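Local coordinates for protein putative carboxymuconolactone decarboxylase (Burkholderia xenovorans, PDB 2QEU) that belongs to the carboxymuconolactone decarboxylase family of the AhpD-like clan and may have peroxiredoxin activity, though its own reaction is not established, at residues Glu41-Asp44 with Ala45-Met49; Ala129-Phe132 with Glu133-Leu136. All blocks are in the same frame, centred on the assembly; numbering follows the deposited sequence. Where two conformers were deposited one is given.

In the fold
Contacts 1 and 2 each lie within a single helix, in different surroundings. Contact 1 comes first along the chain, within helix 40-53; contact 2 follows near the C-terminal end of the last helix, 122-137. Their centres lie 31 Å apart on opposite sides of the chain's centre, and the nearest atoms are still about 20 Å from each other. Contact 1 is largely buried among helices 10-25 and 30-38 and three other subunits of the six-chain assembly. Contact 2 rests on helices 82-94 and 99-113, keeps a polar, exposed flank and meets another subunit through Val130, on Tyr38. The first is therefore much more a part of the subunit interfaces of this all-helical protein.

Contact 1. Residues Glu41-Asp44 with Ala45-Met49; sequences ETFD and AYSRM
Ser47 doubles the bond that its helix already makes to Phe43. Its amide N donates to Phe43 O in the ordinary i to i+4 manner, bent to 146° at the hydrogen, and its OG donates to the same oxygen at 2.8 Å. The two donors reach Phe43 O from opposite faces of the carbonyl plane, a standard way for a serine to satisfy its hydroxyl within a helix. With OG beside its own backbone N (chi1 -60°), the hydroxyl folds back toward the preceding turn. Ser47 OG is also hydrogen-bonded to Tyr21 OH.

The same OG lies over one face of the Phe43 ring, 3.4 Å above the plane and displaced toward the rim; CE1 is the nearest ring atom, 3.5 Å from Ser47 OG.

Charge pairing occupies a partly exposed flank, where Arg48 also packs on Arg48 of a second subunit. Asp44 and Arg48 form an i, i+4 salt bridge that is long, 3.6 Å from Asp44 OD2 to Arg48 NE. OD2 sits at the guanidinium edge in its plane, yet the carboxylate is turned 73° from that plane. Asp44 OD1 has a stronger partner in His17.

Regular helical bonds complete the contact, Tyr46 N to Thr42 O at 2.9 Å and Arg48 N to Asp44 O at 3.0 Å among them.

Helix 40-53 lies against two helices of its own chain and meets other subunits. Phe43 packs on Ile13 and Leu14 of helix 10-25 and on Leu35 of helix 30-38, while Ala45 meets Met49 of the second subunit.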
# COMPACT_ATOMS: atom_id res chain seq x y z
N GLU B 41 16.20 18.73 14.10
CA GLU B 41 15.00 18.94 14.92
C GLU B 41 13.97 17.83 14.75
O GLU B 41 13.32 17.43 15.70
CB GLU B 41 14.32 20.28 14.63
CG GLU B 41 15.17 21.49 14.88
CD GLU B 41 14.42 22.82 14.69
OE1 GLU B 41 13.41 22.91 13.94
OE2 GLU B 41 14.85 23.80 15.32
N THR B 42 13.80 17.35 13.52
CA THR B 42 12.93 16.18 13.26
C THR B 42 13.49 14.92 13.90
O THR B 42 12.74 14.17 14.52
CB THR B 42 12.61 15.97 11.73
OG1 THR B 42 11.67 16.97 11.34
CG2 THR B 42 12.03 14.55 11.43
N PHE B 43 14.79 14.70 13.79
CA PHE B 43 15.43 13.56 14.39
C PHE B 43 15.22 13.59 15.92
O PHE B 43 14.92 12.57 16.50
CB PHE B 43 16.93 13.50 14.03
CG PHE B 43 17.71 12.47 14.83
CD1 PHE B 43 17.63 11.12 14.54
CD2 PHE B 43 18.55 12.88 15.87
CE1 PHE B 43 18.33 10.19 15.27
CE2 PHE B 43 19.25 11.95 16.61
CZ PHE B 43 19.14 10.60 16.32
N ASP B 44 15.33 14.76 16.54
CA ASP B 44 15.18 14.90 18.01
C ASP B 44 13.76 14.52 18.42
O ASP B 44 13.59 13.67 19.28
CB ASP B 44 15.56 16.31 18.49
CG ASP B 44 15.53 16.44 20.02
OD1 ASP B 44 15.95 15.51 20.76
OD2 ASP B 44 15.10 17.51 20.48
N ALA B 45 12.74 15.11 17.78
CA ALA B 45 11.33 14.85 18.14
C ALA B 45 10.96 13.39 17.91
O ALA B 45 10.38 12.73 18.77
CB ALA B 45 10.39 15.76 17.39
N TYR B 46 11.36 12.87 16.76
CA TYR B 46 11.19 11.45 16.43
C TYR B 46 11.86 10.55 17.45
O TYR B 46 11.27 9.57 17.88
CB TYR B 46 11.74 11.14 15.04
CG TYR B 46 11.59 9.69 14.70
CD1 TYR B 46 10.35 9.19 14.30
CD2 TYR B 46 12.66 8.81 14.84
CE1 TYR B 46 10.20 7.86 14.01
CE2 TYR B 46 12.50 7.46 14.53
CZ TYR B 46 11.27 7.00 14.13
OH TYR B 46 11.09 5.68 13.82
N SER B 47 13.06 10.91 17.91
CA SER B 47 13.77 10.06 18.89
C SER B 47 13.07 10.08 20.24
O SER B 47 12.99 9.05 20.93
CB SER B 47 15.25 10.43 18.98
OG SER B 47 15.85 10.26 17.70
N ARG B 48 12.49 11.23 20.59
CA ARG B 48 11.73 11.31 21.82
C ARG B 48 10.50 10.41 21.74
O ARG B 48 10.17 9.75 22.74
CB ARG B 48 11.23 12.72 22.09
CG ARG B 48 12.26 13.74 22.51
CD ARG B 48 11.64 15.11 22.37
NE ARG B 48 12.65 16.10 22.65
CZ ARG B 48 12.84 16.64 23.85
NH1 ARG B 48 12.07 16.31 24.89
NH2 ARG B 48 13.81 17.53 23.99
N MSE B 49 9.82 10.42 20.58
CA MSE B 49 8.64 9.59 20.37
C MSE B 49 9.03 8.13 20.47
O MSE B 49 8.38 7.34 21.16
CB MSE B 49 8.00 9.88 19.01
CG MSE B 49 6.60 9.29 18.85
SE MSE B 49 5.82 9.78 17.14
CE MSE B 49 6.99 8.71 16.07

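Contact 2. Residues Ala129-Phe132 with Glu133-Leu136; sequences AVEF and EKEL
Phe132 presents the CD1-CE1 edge of its ring to the carboxylate of Glu135, one turn further along the helix. Glu135 OE1 lies in the ring plane, 3.7 Å from Phe132 CD1, and the carboxylate stands almost perpendicular to the ring at 85°. An edge carries the slightly positive ring hydrogens, so this approach is probably mildly favourable; the main partner of the carboxylate, however, is Lys139.

Such i, i+3 pairing, with i, i+4 backbone bonds such as Leu136 N to Phe132 O at 2.7 Å, belongs to helix 122-137, whose inner side packs against helices 82-94 and 99-113: Phe132 lies on Arg90 and Asn94, Ala129 on Met93 and Leu102.

On the exposed flank, Glu131 and Lys134 run side by side and form a hydrogen-bonded salt bridge. Lys134 NZ donates to Glu131 OE1 at 3.1 Å, meeting it on the syn side but 35° out of the carboxylate plane. Bends at chi2 of Glu131 and chi3 of Lys134 bring the charged ends together.

A water donates to both Val130 O and Glu133 OE1, 2.7 Å from each, tying a main-chain carbonyl to an extended side chain whose OE1 also bonds a bound glycerol.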
# COMPACT_ATOMS: atom_id res chain seq x y z
N ALA B 129 17.80 -14.75 11.84
CA ALA B 129 17.52 -15.19 13.21
C ALA B 129 18.21 -16.53 13.51
O ALA B 129 18.74 -16.76 14.60
CB ALA B 129 16.04 -15.33 13.41
N VAL B 130 18.16 -17.42 12.54
CA VAL B 130 18.78 -18.75 12.70
C VAL B 130 20.28 -18.64 12.99
O VAL B 130 20.77 -19.35 13.82
CB VAL B 130 18.46 -19.66 11.48
CG1 VAL B 130 19.37 -20.95 11.44
CG2 VAL B 130 16.91 -20.00 11.47
N GLU B 131 20.95 -17.71 12.35
CA GLU B 131 22.36 -17.46 12.59
C GLU B 131 22.56 -16.66 13.88
O GLU B 131 23.45 -16.96 14.70
CB GLU B 131 23.02 -16.78 11.40
CG GLU B 131 22.90 -17.56 10.06
CD GLU B 131 23.23 -19.04 10.16
OE1 GLU B 131 24.30 -19.38 10.73
OE2 GLU B 131 22.41 -19.87 9.67
N PHE B 132 21.71 -15.66 14.11
CA PHE B 132 21.86 -14.84 15.30
C PHE B 132 21.61 -15.58 16.62
O PHE B 132 22.22 -15.27 17.64
CB PHE B 132 20.96 -13.58 15.22
CG PHE B 132 21.29 -12.55 16.28
CD1 PHE B 132 22.56 -11.99 16.36
CD2 PHE B 132 20.34 -12.17 17.21
CE1 PHE B 132 22.83 -11.04 17.30
CE2 PHE B 132 20.61 -11.23 18.17
CZ PHE B 132 21.87 -10.69 18.24
N GLU B 133 20.75 -16.58 16.58
CA GLU B 133 20.47 -17.42 17.72
C GLU B 133 21.78 -18.07 18.16
O GLU B 133 22.08 -18.16 19.36
CB GLU B 133 19.48 -18.51 17.31
CG GLU B 133 19.13 -19.44 18.46
CD GLU B 133 18.01 -20.43 18.12
OE1 GLU B 133 18.07 -21.03 17.03
OE2 GLU B 133 17.09 -20.59 18.96
N LYS B 134 22.57 -18.56 17.21
CA LYS B 134 23.85 -19.19 17.55
C LYS B 134 24.88 -18.17 18.02
O LYS B 134 25.65 -18.46 18.94
CB LYS B 134 24.40 -19.98 16.38
CG LYS B 134 23.54 -21.17 16.03
CD LYS B 134 24.05 -21.91 14.82
CE LYS B 134 23.93 -21.09 13.56
NZ LYS B 134 23.82 -21.95 12.34
N GLU B 135 24.84 -16.97 17.41
CA GLU B 135 25.74 -15.91 17.85
C GLU B 135 25.44 -15.53 19.28
O GLU B 135 26.33 -15.48 20.12
CB GLU B 135 25.62 -14.69 16.93
CG GLU B 135 26.65 -13.66 17.19
CD GLU B 135 26.38 -12.34 16.47
OE1 GLU B 135 26.07 -12.35 15.28
OE2 GLU B 135 26.47 -11.28 17.14
N LEU B 136 24.17 -15.30 19.57
CA LEU B 136 23.79 -14.89 20.91
C LEU B 136 24.16 -15.94 21.97
O LEU B 136 24.65 -15.61 23.06
CB LEU B 136 22.28 -14.58 20.92
CG LEU B 136 21.70 -13.79 22.09
CD1 LEU B 136 22.41 -12.44 22.23
CD2 LEU B 136 20.22 -13.63 21.79
O HOH W 1 19.85 -21.51 15.05